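PDB 3T6O: sulfate transporter/antisigma-factor antagonist STAS from Planctomyces limnophilus, which probably acts as an anti-sigma factor antagonist, a STAS-domain regulator of the kind that frees sigma factors by binding their anti-sigma partners. Local coordinates for residues Glu56-Phe61 with Pro91-Val96; Leu27-Val32 with Gly62-Glu67; Arg49-Asp54 with Lys74-Asp79. One frame throughout, in Å; residues are numbered along the deposited sequence.

Interaction 1: residues Glu56-Phe61 with Pro91-Val96; sequences EGVEFF and PYCVEV
The Phe61 ring is met at a slant by Cys93: CE2 of the ring lies 3.5 Å from Cys93 CB, and Cys93 SG stands 4.3 Å from the ring centroid, 44° off the normal. This is an oblique sulfur-aromatic contact, in a STAS domain where the short strand 60-61 packs against the first turns of helix 91-97. Elsewhere the same ring meets that of Phe65, with the planes about 55° apart.

One residue earlier, Phe60 runs alongside Tyr92, both side chains pointing the same way. Phe60 CD2 comes within 3.5 Å of Tyr92 CE2, although Tyr92 was modelled in two conformers, which makes the detail of that pair less certain. Phe60 also makes an edge-to-face stack with Tyr92 of the second subunit, so this aromatic patch belongs to a subunit interface as well as to the inside of the chain.

The sulfur of Cys93 is turned anti to its own carbonyl carbon (chi1 -68°). From there Cys93 SG reaches the backbone of 56-61, 3.5 Å from Glu59 O and 3.8 Å from Phe60 N. No hydrogen bond joins the two segments; close packing holds them, mostly among buried residues. Further along the helix, Val96 reaches over to the end of the strand, its CG1 methyl 3.4 Å from Phe61 O.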
ATOM      1  N   GLU A  56      -2.547 -25.140  -8.104  1.00 22.93           N
ATOM      2  CA  GLU A  56      -2.602 -26.014  -9.269  1.00 25.43           C
ATOM      3  C   GLU A  56      -3.645 -25.475 -10.247  1.00 26.10           C
ATOM      4  O   GLU A  56      -4.755 -25.141  -9.859  1.00 26.83           O
ATOM      5  CB  GLU A  56      -2.975 -27.462  -8.869  1.00 26.72           C
ATOM      6  CG  GLU A  56      -2.884 -28.479 -10.062  1.00 30.86           C
ATOM      7  CD  GLU A  56      -3.055 -29.932  -9.597  1.00 36.46           C
ATOM      8  OE1 GLU A  56      -3.746 -30.186  -8.586  1.00 37.60           O
ATOM      9  OE2 GLU A  56      -2.511 -30.839 -10.252  1.00 45.70           O
ATOM     10  N   GLY A  57      -3.292 -25.393 -11.512  1.00 27.40           N
ATOM     11  CA  GLY A  57      -4.211 -24.900 -12.538  1.00 29.07           C
ATOM     12  C   GLY A  57      -4.085 -23.394 -12.782  1.00 29.24           C
ATOM     13  O   GLY A  57      -4.507 -22.903 -13.835  1.00 30.86           O
ATOM     14  N   VAL A  58      -3.544 -22.655 -11.804  1.00 27.52           N
ATOM     15  CA  VAL A  58      -3.358 -21.230 -11.945  1.00 25.88           C
ATOM     16  C   VAL A  58      -2.144 -20.992 -12.843  1.00 27.45           C
ATOM     17  O   VAL A  58      -1.059 -21.468 -12.558  1.00 26.89           O
ATOM     18  CB  VAL A  58      -3.133 -20.538 -10.604  1.00 24.92           C
ATOM     19  CG1 VAL A  58      -2.860 -19.008 -10.832  1.00 23.06           C
ATOM     20  CG2 VAL A  58      -4.393 -20.681  -9.646  1.00 22.87           C
ATOM     21  N   GLU A  59      -2.313 -20.253 -13.930  1.00 29.01           N
ATOM     22  CA  GLU A  59      -1.203 -20.031 -14.865  1.00 30.88           C
ATOM     23  C   GLU A  59      -0.565 -18.639 -14.785  1.00 30.47           C
ATOM     24  O   GLU A  59       0.588 -18.442 -15.243  1.00 30.05           O
ATOM     25  CB  GLU A  59      -1.668 -20.334 -16.287  1.00 34.20           C
ATOM     26  CG  GLU A  59      -2.194 -21.820 -16.461  1.00 39.49           C
ATOM     27  CD  GLU A  59      -1.114 -22.965 -16.292  1.00 47.70           C
ATOM     28  OE1 GLU A  59       0.077 -22.784 -16.693  1.00 51.48           O
ATOM     29  OE2 GLU A  59      -1.492 -24.083 -15.796  1.00 52.47           O
ATOM     30  N   PHE A  60      -1.302 -17.667 -14.238  1.00 28.89           N
ATOM     31  CA  PHE A  60      -0.787 -16.318 -14.126  1.00 29.15           C
ATOM     32  C   PHE A  60      -1.310 -15.583 -12.917  1.00 28.59           C
ATOM     33  O   PHE A  60      -2.522 -15.659 -12.590  1.00 28.66           O
ATOM     34  CB  PHE A  60      -1.153 -15.492 -15.340  1.00 31.15           C
ATOM     35  CG  PHE A  60      -0.730 -14.067 -15.212  1.00 32.04           C
ATOM     36  CD1 PHE A  60      -1.532 -13.152 -14.573  1.00 33.21           C
ATOM     37  CD2 PHE A  60       0.525 -13.664 -15.647  1.00 31.57           C
ATOM     38  CE1 PHE A  60      -1.115 -11.834 -14.403  1.00 34.68           C
ATOM     39  CE2 PHE A  60       0.934 -12.374 -15.508  1.00 31.82           C
ATOM     40  CZ  PHE A  60       0.117 -11.441 -14.903  1.00 33.52           C
ATOM     41  N   PHE A  61      -0.399 -14.858 -12.267  1.00 28.53           N
ATOM     42  CA  PHE A  61      -0.768 -13.785 -11.337  1.00 28.50           C
ATOM     43  C   PHE A  61       0.343 -12.750 -11.221  1.00 29.46           C
ATOM     44  O   PHE A  61       1.442 -12.944 -11.753  1.00 30.55           O
ATOM     45  CB  PHE A  61      -1.151 -14.358  -9.969  1.00 26.77           C
ATOM     46  CG  PHE A  61      -0.078 -15.148  -9.301  1.00 26.71           C
ATOM     47  CD1 PHE A  61       0.962 -14.515  -8.644  1.00 28.71           C
ATOM     48  CD2 PHE A  61      -0.136 -16.514  -9.272  1.00 26.52           C
ATOM     49  CE1 PHE A  61       1.931 -15.233  -8.001  1.00 28.04           C
ATOM     50  CE2 PHE A  61       0.813 -17.248  -8.613  1.00 26.92           C
ATOM     51  CZ  PHE A  61       1.860 -16.616  -7.981  1.00 28.92           C
ATOM     52  N   PRO A  91       5.793 -23.251 -13.119  1.00 32.15           N
ATOM     53  CA  PRO A  91       7.095 -22.620 -13.292  1.00 33.69           C
ATOM     54  C   PRO A  91       7.045 -21.124 -13.601  1.00 34.46           C
ATOM     55  O   PRO A  91       7.908 -20.385 -13.129  1.00 35.27           O
ATOM     56  CB  PRO A  91       7.738 -23.417 -14.457  1.00 36.21           C
ATOM     57  CG  PRO A  91       7.113 -24.742 -14.407  1.00 35.67           C
ATOM     58  CD  PRO A  91       5.779 -24.627 -13.647  1.00 32.46           C
ATOM     59  N   TYR A  92       6.068 -20.688 -14.395  1.00 34.55           N
ATOM     60  CA  TYR A  92       5.941 -19.291 -14.634  0.50 33.97           C
ATOM     61  C   TYR A  92       5.601 -18.521 -13.345  1.00 32.91           C
ATOM     62  O   TYR A  92       6.179 -17.467 -13.092  1.00 33.17           O
ATOM     63  CB  TYR A  92       4.887 -19.008 -15.681  0.50 34.69           C
ATOM     64  CG  TYR A  92       4.735 -17.540 -15.843  0.50 33.35           C
ATOM     65  CD1 TYR A  92       5.698 -16.799 -16.516  0.50 34.62           C
ATOM     66  CD2 TYR A  92       3.675 -16.877 -15.285  0.50 30.97           C
ATOM     67  CE1 TYR A  92       5.576 -15.426 -16.649  0.50 32.40           C
ATOM     68  CE2 TYR A  92       3.540 -15.519 -15.426  0.50 30.25           C
ATOM     69  CZ  TYR A  92       4.493 -14.795 -16.106  0.50 30.90           C
ATOM     70  OH  TYR A  92       4.356 -13.427 -16.221  0.50 27.46           O
ATOM     71  N   CYS A  93       4.675 -19.040 -12.531  1.00 29.76           N
ATOM     72  CA  CYS A  93       4.267 -18.344 -11.366  1.00 27.85           C
ATOM     73  C   CYS A  93       5.433 -18.243 -10.378  1.00 27.10           C
ATOM     74  O   CYS A  93       5.548 -17.239  -9.643  1.00 25.60           O
ATOM     75  CB  CYS A  93       2.994 -18.970 -10.754  1.00 26.75           C
ATOM     76  SG  CYS A  93       1.494 -18.747 -11.830  1.00 31.17           S
ATOM     77  N   VAL A  94       6.325 -19.230 -10.400  1.00 27.44           N
ATOM     78  CA  VAL A  94       7.542 -19.172  -9.605  1.00 29.06           C
ATOM     79  C   VAL A  94       8.427 -17.998 -10.084  1.00 31.25           C
ATOM     80  O   VAL A  94       9.029 -17.295  -9.257  1.00 31.31           O
ATOM     81  CB  VAL A  94       8.349 -20.475  -9.660  1.00 30.44           C
ATOM     82  CG1 VAL A  94       9.666 -20.309  -8.890  1.00 32.73           C
ATOM     83  CG2 VAL A  94       7.560 -21.641  -9.075  1.00 28.54           C
ATOM     84  N   GLU A  95       8.462 -17.750 -11.390  1.00 33.15           N
ATOM     85  CA  GLU A  95       9.269 -16.633 -11.946  1.00 35.62           C
ATOM     86  C   GLU A  95       8.723 -15.294 -11.468  1.00 34.24           C
ATOM     87  O   GLU A  95       9.490 -14.347 -11.206  1.00 33.94           O
ATOM     88  CB  GLU A  95       9.273 -16.652 -13.478  1.00 38.51           C
ATOM     89  CG  GLU A  95      10.529 -17.309 -14.128  1.00 45.85           C
ATOM     90  CD  GLU A  95      11.514 -16.299 -14.772  1.00 54.02           C
ATOM     91  OE1 GLU A  95      12.374 -15.716 -14.063  1.00 57.84           O
ATOM     92  OE2 GLU A  95      11.467 -16.101 -16.009  1.00 60.18           O
ATOM     93  N   VAL A  96       7.399 -15.231 -11.316  1.00 31.37           N
ATOM     94  CA  VAL A  96       6.768 -14.029 -10.846  1.00 30.13           C
ATOM     95  C   VAL A  96       7.014 -13.906  -9.342  1.00 29.31           C
ATOM     96  O   VAL A  96       7.371 -12.852  -8.864  1.00 28.90           O
ATOM     97  CB  VAL A  96       5.302 -14.008 -11.159  1.00 29.71           C
ATOM     98  CG1 VAL A  96       4.637 -12.776 -10.509  1.00 30.13           C
ATOM     99  CG2 VAL A  96       5.062 -14.041 -12.658  1.00 29.49           C
TER

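Interaction 2: residues Leu27-Val32 with Gly62-Glu67; sequences LRETEV and GSSFIE
Leu27 sets its CD1 methyl squarely on the Phe65 ring, 3.6 Å from the centroid and 6° off the normal: a CH-pi contact over the centre of one face. It lies where the starts of helices 29-41 and 63-76 come together in the STAS fold. In anti-sigma factor antagonists of this family the regulatory phosphoserine sits at the start of the helix equivalent to 63-76, so Ser63 and Ser64 probably occupy that region.

Val32 supplies the rest of the packing. Val32 CG2 lies at the edge of the Phe65 ring and 3.6 Å from Phe65 CA, while Val32 CG1, anti to the backbone N (chi1 168°), approaches Ser64 O at 3.7 Å. Between the helices Ser64 faces Glu29, with OG 3.8 Å from Glu29 CB; the hydroxyl finds its polar partner in Glu95 of the second subunit.

Direct hydrogen bonds across the contact are absent, and the polar link runs through water. At the start of helix 29-41 the N-cap residue Arg28 gives its backbone N-H to Glu31 OE1, three residues on in the first turn. Helix 63-76 has glycine, Gly62, at its N-cap, and a water serves its first turn instead: it accepts from Gly62 N and from Phe65 N, and donates to Leu27 O at 2.7 Å.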
ATOM      1  N   LEU A  27      -5.172 -14.771 -12.644  1.00 35.77           N
ATOM      2  CA  LEU A  27      -5.640 -13.943 -11.545  1.00 34.04           C
ATOM      3  C   LEU A  27      -5.199 -12.464 -11.713  1.00 34.28           C
ATOM      4  O   LEU A  27      -4.082 -12.085 -11.375  1.00 33.54           O
ATOM      5  CB  LEU A  27      -5.137 -14.509 -10.211  1.00 32.43           C
ATOM      6  CG  LEU A  27      -5.632 -15.926  -9.856  1.00 32.65           C
ATOM      7  CD1 LEU A  27      -4.834 -16.571  -8.730  1.00 29.32           C
ATOM      8  CD2 LEU A  27      -7.138 -15.886  -9.501  1.00 31.95           C
ATOM      9  N   ARG A  28      -6.098 -11.648 -12.248  0.50 35.31           N
ATOM     10  CA  ARG A  28      -5.901 -10.217 -12.309  0.50 36.63           C
ATOM     11  C   ARG A  28      -6.712  -9.534 -11.205  0.50 35.96           C
ATOM     12  O   ARG A  28      -7.309 -10.194 -10.329  0.50 34.33           O
ATOM     13  CB  ARG A  28      -6.355  -9.685 -13.666  0.50 39.55           C
ATOM     14  CG  ARG A  28      -5.825 -10.462 -14.860  0.50 40.83           C
ATOM     15  CD  ARG A  28      -4.824  -9.626 -15.615  0.50 42.42           C
ATOM     16  NE  ARG A  28      -5.141  -9.530 -17.031  0.50 44.90           N
ATOM     17  CZ  ARG A  28      -5.429  -8.389 -17.644  0.50 47.90           C
ATOM     18  NH1 ARG A  28      -5.683  -8.391 -18.943  0.50 50.14           N
ATOM     19  NH2 ARG A  28      -5.465  -7.248 -16.960  0.50 48.03           N
ATOM     20  N   GLU A  29      -6.746  -8.209 -11.268  1.00 36.70           N
ATOM     21  CA  GLU A  29      -7.453  -7.409 -10.293  1.00 36.70           C
ATOM     22  C   GLU A  29      -8.923  -7.801 -10.141  1.00 35.85           C
ATOM     23  O   GLU A  29      -9.402  -7.860  -9.044  1.00 34.86           O
ATOM     24  CB  GLU A  29      -7.318  -5.937 -10.686  1.00 38.67           C
ATOM     25  CG  GLU A  29      -7.521  -4.990  -9.569  1.00 40.04           C
ATOM     26  CD  GLU A  29      -7.405  -3.534 -10.035  1.00 46.43           C
ATOM     27  OE1 GLU A  29      -6.665  -3.244 -11.018  1.00 49.13           O
ATOM     28  OE2 GLU A  29      -8.072  -2.697  -9.416  1.00 47.14           O
ATOM     29  N   THR A  30      -9.599  -8.109 -11.242  1.00 36.77           N
ATOM     30  CA  THR A  30     -10.994  -8.495 -11.222  1.00 37.62           C
ATOM     31  C   THR A  30     -11.245  -9.787 -10.487  1.00 35.56           C
ATOM     32  O   THR A  30     -12.199  -9.871  -9.718  1.00 35.58           O
ATOM     33  CB  THR A  30     -11.548  -8.667 -12.663  1.00 40.83           C
ATOM     34  OG1 THR A  30     -11.437  -7.424 -13.347  1.00 44.27           O
ATOM     35  CG2 THR A  30     -13.025  -9.066 -12.645  1.00 41.18           C
ATOM     36  N   GLU A  31     -10.426 -10.800 -10.758  1.00 33.08           N
ATOM     37  CA  GLU A  31     -10.538 -12.080 -10.073  1.00 31.62           C
ATOM     38  C   GLU A  31     -10.180 -11.954  -8.597  1.00 29.58           C
ATOM     39  O   GLU A  31     -10.814 -12.593  -7.721  1.00 27.86           O
ATOM     40  CB  GLU A  31      -9.646 -13.142 -10.725  1.00 31.49           C
ATOM     41  CG  GLU A  31     -10.094 -13.559 -12.149  1.00 34.31           C
ATOM     42  CD  GLU A  31      -9.691 -12.563 -13.206  1.00 39.24           C
ATOM     43  OE1 GLU A  31      -8.808 -11.706 -12.946  1.00 40.38           O
ATOM     44  OE2 GLU A  31     -10.276 -12.598 -14.310  1.00 46.09           O
ATOM     45  N   VAL A  32      -9.197 -11.104  -8.295  1.00 28.83           N
ATOM     46  CA  VAL A  32      -8.770 -10.955  -6.915  1.00 27.12           C
ATOM     47  C   VAL A  32      -9.922 -10.343  -6.107  1.00 28.61           C
ATOM     48  O   VAL A  32     -10.184 -10.798  -5.002  1.00 27.01           O
ATOM     49  CB  VAL A  32      -7.454 -10.154  -6.789  1.00 27.34           C
ATOM     50  CG1 VAL A  32      -7.197  -9.776  -5.346  1.00 26.51           C
ATOM     51  CG2 VAL A  32      -6.285 -10.961  -7.357  1.00 25.08           C
ATOM     52  N   GLY A  62       0.013 -11.620 -10.590  1.00 29.07           N
ATOM     53  CA  GLY A  62       0.935 -10.515 -10.384  1.00 28.56           C
ATOM     54  C   GLY A  62       0.690  -9.819  -9.064  1.00 26.28           C
ATOM     55  O   GLY A  62       0.406 -10.467  -8.066  1.00 24.74           O
ATOM     56  N   SER A  63       0.797  -8.493  -9.057  1.00 26.60           N
ATOM     57  CA  SER A  63       0.802  -7.755  -7.815  1.00 26.05           C
ATOM     58  C   SER A  63      -0.507  -7.847  -7.058  1.00 24.03           C
ATOM     59  O   SER A  63      -0.480  -7.910  -5.834  1.00 20.91           O
ATOM     60  CB  SER A  63       1.157  -6.289  -8.037  1.00 27.88           C
ATOM     61  OG  SER A  63       0.295  -5.743  -9.023  1.00 34.31           O
ATOM     62  N   SER A  64      -1.635  -7.840  -7.762  1.00 24.13           N
ATOM     63  CA  SER A  64      -2.937  -7.801  -7.071  1.00 24.79           C
ATOM     64  C   SER A  64      -3.125  -9.060  -6.239  1.00 22.13           C
ATOM     65  O   SER A  64      -3.560  -8.998  -5.104  1.00 20.82           O
ATOM     66  CB  SER A  64      -4.104  -7.796  -8.054  1.00 26.47           C
ATOM     67  OG  SER A  64      -4.042  -6.693  -8.865  1.00 30.54           O
ATOM     68  N   PHE A  65      -2.780 -10.202  -6.816  1.00 21.53           N
ATOM     69  CA  PHE A  65      -2.935 -11.449  -6.114  1.00 20.13           C
ATOM     70  C   PHE A  65      -1.901 -11.610  -5.019  1.00 20.28           C
ATOM     71  O   PHE A  65      -2.228 -12.082  -3.935  1.00 20.23           O
ATOM     72  CB  PHE A  65      -2.875 -12.602  -7.077  1.00 20.88           C
ATOM     73  CG  PHE A  65      -3.081 -13.952  -6.422  1.00 18.66           C
ATOM     74  CD1 PHE A  65      -4.277 -14.265  -5.790  1.00 17.97           C
ATOM     75  CD2 PHE A  65      -2.075 -14.888  -6.420  1.00 19.22           C
ATOM     76  CE1 PHE A  65      -4.453 -15.544  -5.208  1.00 18.51           C
ATOM     77  CE2 PHE A  65      -2.238 -16.147  -5.848  1.00 17.37           C
ATOM     78  CZ  PHE A  65      -3.449 -16.473  -5.246  1.00 16.34           C
ATOM     79  N   ILE A  66      -0.666 -11.197  -5.255  1.00 21.14           N
ATOM     80  CA  ILE A  66       0.342 -11.293  -4.214  1.00 21.78           C
ATOM     81  C   ILE A  66      -0.067 -10.430  -3.030  1.00 22.52           C
ATOM     82  O   ILE A  66       0.123 -10.826  -1.888  1.00 22.74           O
ATOM     83  CB  ILE A  66       1.753 -10.901  -4.699  1.00 23.37           C
ATOM     84  CG1 ILE A  66       2.259 -11.938  -5.714  1.00 24.85           C
ATOM     85  CG2 ILE A  66       2.736 -10.870  -3.520  1.00 22.19           C
ATOM     86  CD1 ILE A  66       3.695 -11.642  -6.189  1.00 26.23           C
ATOM     87  N   GLU A  67      -0.607  -9.252  -3.321  1.00 23.28           N
ATOM     88  CA  GLU A  67      -1.127  -8.362  -2.304  1.00 25.39           C
ATOM     89  C   GLU A  67      -2.235  -9.030  -1.463  1.00 22.90           C
ATOM     90  O   GLU A  67      -2.218  -8.937  -0.235  1.00 22.04           O
ATOM     91  CB  GLU A  67      -1.698  -7.090  -2.925  1.00 26.86           C
ATOM     92  CG  GLU A  67      -0.675  -6.089  -3.292  1.00 34.36           C
ATOM     93  CD  GLU A  67      -1.270  -4.879  -4.055  1.00 41.09           C
ATOM     94  OE1 GLU A  67      -2.544  -4.758  -4.140  1.00 43.46           O
ATOM     95  OE2 GLU A  67      -0.437  -4.087  -4.549  1.00 42.41           O
TER
HETATM   96  O   HOH W   1      -2.544 -10.555  -9.847  1.00 25.69           O

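Interaction 3: residues Arg49-Asp54 with Lys74-Asp79; sequences RKVLID and KRIKED
Two N-H groups of Arg49 hold one carboxylate oxygen, Asp79 OD2. Arg49 NE reaches Asp79 OD2 at 3.0 Å on the syn side, and Arg49 N reaches the same Asp79 OD2 at 3.1 Å through the anti lone pair. Asp79 OD1 takes NH2 of Arg49 at 3.0 Å with an N-H...O angle of 163°. The guanidinium therefore meets the carboxylate side-on, one nitrogen to each oxygen, in a salt bridge whose two planes stand 34° apart. Both oxygens lie close to the guanidinium plane, and three bonds together should fix the rotation of the buried Asp79 carboxylate. The bend of the arginine at chi3 (-82°) brings its end round to the acid while the backbone N stays within reach.

This pairing joins the start of strand 50-54 to the turn that follows helix 63-76, within the beta-alpha-beta crossover that leads on to the neighbouring parallel strand 83-87. The turn, type I from Ile76 to Asp79, carries the aspartate back toward the strand. One face of the Arg49 guanidinium lies over the Ile76 backbone, with Ile76 CA 4.0 Å above the plane near its centre. NH1 has a hydrogen bond to Met43 O. Beyond the salt bridge Ile76 continues the contact between helix and sheet: its CD1 methyl touches Val51 CG2 at 3.9 Å.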
ATOM      1  N   ARG A  49      -2.789 -21.456  13.323  1.00 28.79           N
ATOM      2  CA  ARG A  49      -3.466 -21.546  12.048  1.00 25.42           C
ATOM      3  C   ARG A  49      -2.465 -21.923  10.989  1.00 23.78           C
ATOM      4  O   ARG A  49      -1.387 -21.317  10.890  1.00 22.63           O
ATOM      5  CB  ARG A  49      -4.072 -20.202  11.664  1.00 24.70           C
ATOM      6  CG  ARG A  49      -5.334 -19.869  12.410  1.00 27.90           C
ATOM      7  CD  ARG A  49      -5.776 -18.400  12.217  1.00 28.85           C
ATOM      8  NE  ARG A  49      -5.033 -17.548  13.104  1.00 31.54           N
ATOM      9  CZ  ARG A  49      -5.212 -16.239  13.224  1.00 32.90           C
ATOM     10  NH1 ARG A  49      -6.119 -15.601  12.493  1.00 30.41           N
ATOM     11  NH2 ARG A  49      -4.468 -15.583  14.095  1.00 33.60           N
ATOM     12  N   LYS A  50      -2.866 -22.867  10.153  1.00 21.42           N
ATOM     13  CA  LYS A  50      -2.053 -23.354   9.080  1.00 20.88           C
ATOM     14  C   LYS A  50      -2.887 -23.239   7.800  1.00 18.82           C
ATOM     15  O   LYS A  50      -4.042 -23.720   7.754  1.00 19.30           O
ATOM     16  CB  LYS A  50      -1.667 -24.810   9.382  1.00 22.03           C
ATOM     17  CG  LYS A  50      -0.637 -24.939  10.497  1.00 25.62           C
ATOM     18  CD  LYS A  50      -0.358 -26.363  10.872  1.00 30.66           C
ATOM     19  CE  LYS A  50       0.759 -26.418  11.900  1.00 35.42           C
ATOM     20  NZ  LYS A  50       1.203 -27.799  12.240  1.00 39.46           N
ATOM     21  N   VAL A  51      -2.308 -22.598   6.786  1.00 16.85           N
ATOM     22  CA  VAL A  51      -2.976 -22.275   5.548  1.00 16.01           C
ATOM     23  C   VAL A  51      -2.070 -22.687   4.369  1.00 15.97           C
ATOM     24  O   VAL A  51      -0.876 -22.415   4.376  1.00 17.47           O
ATOM     25  CB  VAL A  51      -3.338 -20.727   5.494  1.00 16.34           C
ATOM     26  CG1 VAL A  51      -3.741 -20.328   4.070  1.00 16.68           C
ATOM     27  CG2 VAL A  51      -4.451 -20.410   6.468  1.00 15.04           C
ATOM     28  N   LEU A  52      -2.664 -23.293   3.340  1.00 15.94           N
ATOM     29  CA  LEU A  52      -1.962 -23.737   2.182  1.00 15.36           C
ATOM     30  C   LEU A  52      -2.667 -23.179   0.996  1.00 15.74           C
ATOM     31  O   LEU A  52      -3.862 -23.408   0.848  1.00 17.13           O
ATOM     32  CB  LEU A  52      -2.016 -25.277   2.113  1.00 15.72           C
ATOM     33  CG  LEU A  52      -1.356 -25.935   0.886  1.00 16.27           C
ATOM     34  CD1 LEU A  52       0.175 -25.552   0.816  1.00 13.84           C
ATOM     35  CD2 LEU A  52      -1.565 -27.477   0.929  1.00 15.97           C
ATOM     36  N   ILE A  53      -1.950 -22.485   0.117  1.00 15.79           N
ATOM     37  CA  ILE A  53      -2.550 -21.946  -1.094  1.00 16.43           C
ATOM     38  C   ILE A  53      -2.146 -22.913  -2.192  1.00 17.87           C
ATOM     39  O   ILE A  53      -0.969 -22.976  -2.603  1.00 17.85           O
ATOM     40  CB  ILE A  53      -2.008 -20.550  -1.431  1.00 17.14           C
ATOM     41  CG1 ILE A  53      -2.008 -19.670  -0.177  1.00 17.82           C
ATOM     42  CG2 ILE A  53      -2.777 -19.903  -2.594  1.00 19.33           C
ATOM     43  CD1 ILE A  53      -3.372 -19.409   0.401  1.00 12.46           C
ATOM     44  N   ASP A  54      -3.108 -23.676  -2.666  1.00 17.27           N
ATOM     45  CA  ASP A  54      -2.833 -24.661  -3.682  1.00 19.21           C
ATOM     46  C   ASP A  54      -3.105 -24.060  -5.061  1.00 19.92           C
ATOM     47  O   ASP A  54      -4.275 -23.943  -5.491  1.00 20.42           O
ATOM     48  CB  ASP A  54      -3.659 -25.908  -3.434  1.00 18.70           C
ATOM     49  CG  ASP A  54      -3.451 -27.006  -4.510  1.00 22.49           C
ATOM     50  OD1 ASP A  54      -2.684 -26.825  -5.481  1.00 21.14           O
ATOM     51  OD2 ASP A  54      -4.058 -28.068  -4.340  1.00 23.68           O
ATOM     52  N   LYS A  74      -0.818 -11.800   6.878  1.00 21.61           N
ATOM     53  CA  LYS A  74      -0.753 -10.894   8.039  1.00 24.24           C
ATOM     54  C   LYS A  74      -1.783 -11.262   9.122  1.00 25.02           C
ATOM     55  O   LYS A  74      -1.577 -11.009  10.323  1.00 26.64           O
ATOM     56  CB  LYS A  74      -0.970  -9.422   7.609  1.00 24.80           C
ATOM     57  CG  LYS A  74       0.190  -8.823   6.840  1.00 26.82           C
ATOM     58  CD  LYS A  74      -0.018  -7.350   6.514  1.00 32.57           C
ATOM     59  CE  LYS A  74       1.082  -6.874   5.562  1.00 35.49           C
ATOM     60  NZ  LYS A  74       0.996  -5.469   5.060  1.00 39.00           N
ATOM     61  N   ARG A  75      -2.894 -11.827   8.689  1.00 23.96           N
ATOM     62  CA  ARG A  75      -3.913 -12.263   9.618  1.00 26.67           C
ATOM     63  C   ARG A  75      -3.472 -13.479  10.411  1.00 28.36           C
ATOM     64  O   ARG A  75      -3.865 -13.629  11.562  1.00 31.59           O
ATOM     65  CB  ARG A  75      -5.252 -12.543   8.903  1.00 24.95           C
ATOM     66  CG  ARG A  75      -6.053 -11.264   8.703  1.00 25.12           C
ATOM     67  CD  ARG A  75      -6.979 -11.370   7.543  1.00 24.32           C
ATOM     68  NE  ARG A  75      -7.846 -10.207   7.411  1.00 25.70           N
ATOM     69  CZ  ARG A  75      -7.472  -9.055   6.858  1.00 27.31           C
ATOM     70  NH1 ARG A  75      -6.249  -8.904   6.382  1.00 28.85           N
ATOM     71  NH2 ARG A  75      -8.331  -8.078   6.751  1.00 27.77           N
ATOM     72  N   ILE A  76      -2.676 -14.351   9.823  1.00 28.56           N
ATOM     73  CA  ILE A  76      -2.273 -15.530  10.575  1.00 29.41           C
ATOM     74  C   ILE A  76      -0.838 -15.495  11.141  1.00 30.79           C
ATOM     75  O   ILE A  76      -0.524 -16.278  12.025  1.00 31.19           O
ATOM     76  CB  ILE A  76      -2.530 -16.795   9.778  1.00 28.17           C
ATOM     77  CG1 ILE A  76      -1.437 -17.070   8.812  1.00 26.05           C
ATOM     78  CG2 ILE A  76      -3.935 -16.788   8.999  1.00 28.75           C
ATOM     79  CD1 ILE A  76      -1.647 -18.398   8.218  1.00 25.09           C
ATOM     80  N   LYS A  77      -0.002 -14.562  10.683  1.00 31.88           N
ATOM     81  CA  LYS A  77       1.431 -14.603  10.998  1.00 34.19           C
ATOM     82  C   LYS A  77       1.791 -14.409  12.465  1.00 38.12           C
ATOM     83  O   LYS A  77       2.880 -14.817  12.859  1.00 39.48           O
ATOM     84  CB  LYS A  77       2.225 -13.595  10.170  1.00 34.57           C
ATOM     85  CG  LYS A  77       2.135 -12.166  10.650  1.00 36.63           C
ATOM     86  CD  LYS A  77       2.980 -11.227   9.794  1.00 39.67           C
ATOM     87  CE  LYS A  77       3.382  -9.965  10.572  1.00 44.43           C
ATOM     88  NZ  LYS A  77       4.750 -10.160  11.190  1.00 47.74           N
ATOM     89  N   GLU A  78       0.943 -13.826  13.305  1.00 40.19           N
ATOM     90  CA  GLU A  78       1.395 -13.726  14.696  1.00 45.45           C
ATOM     91  C   GLU A  78       1.267 -15.016  15.539  1.00 46.84           C
ATOM     92  O   GLU A  78       1.737 -15.056  16.677  1.00 48.73           O
ATOM     93  CB  GLU A  78       0.821 -12.498  15.409  1.00 48.32           C
ATOM     94  CG  GLU A  78       1.336 -11.133  14.850  1.00 52.21           C
ATOM     95  CD  GLU A  78       2.871 -11.027  14.769  1.00 57.86           C
ATOM     96  OE1 GLU A  78       3.550 -11.155  15.827  1.00 63.13           O
ATOM     97  OE2 GLU A  78       3.387 -10.792  13.644  1.00 58.61           O
ATOM     98  N   ASP A  79       0.661 -16.076  14.992  1.00 45.49           N
ATOM     99  CA  ASP A  79       0.646 -17.345  15.698  1.00 47.16           C
ATOM    100  C   ASP A  79       2.063 -17.934  15.721  1.00 49.90           C
ATOM    101  O   ASP A  79       2.703 -18.047  14.681  1.00 49.46           O
ATOM    102  CB  ASP A  79      -0.284 -18.339  14.997  1.00 44.84           C
ATOM    103  CG  ASP A  79      -1.703 -17.852  14.914  1.00 42.60           C
ATOM    104  OD1 ASP A  79      -2.025 -16.761  15.443  1.00 38.38           O
ATOM    105  OD2 ASP A  79      -2.498 -18.567  14.296  1.00 39.05           O
TER

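From the N terminus, the six segments come in the order 27-32, 49-54, 56-61, 62-67, 74-79, 91-96. Interaction 2 closes the first loop, from the start of helix 29-41 to the start of helix 63-76; interaction 3 the next, from strand 50-54 to the end of that same helix; interaction 1 the last, from strand 60-61 to helix 91-97. Every pair crosses and none nests. Helix 63-76 is thus held at both ends, by interactions 2 and 3. Interactions 1 and 2 touch directly, Leu27 N probably bonding to Phe60 O between strands 26-27 and 60-61, and both reach the second subunit. Interaction 3 lies across the chain's centre from interaction 1.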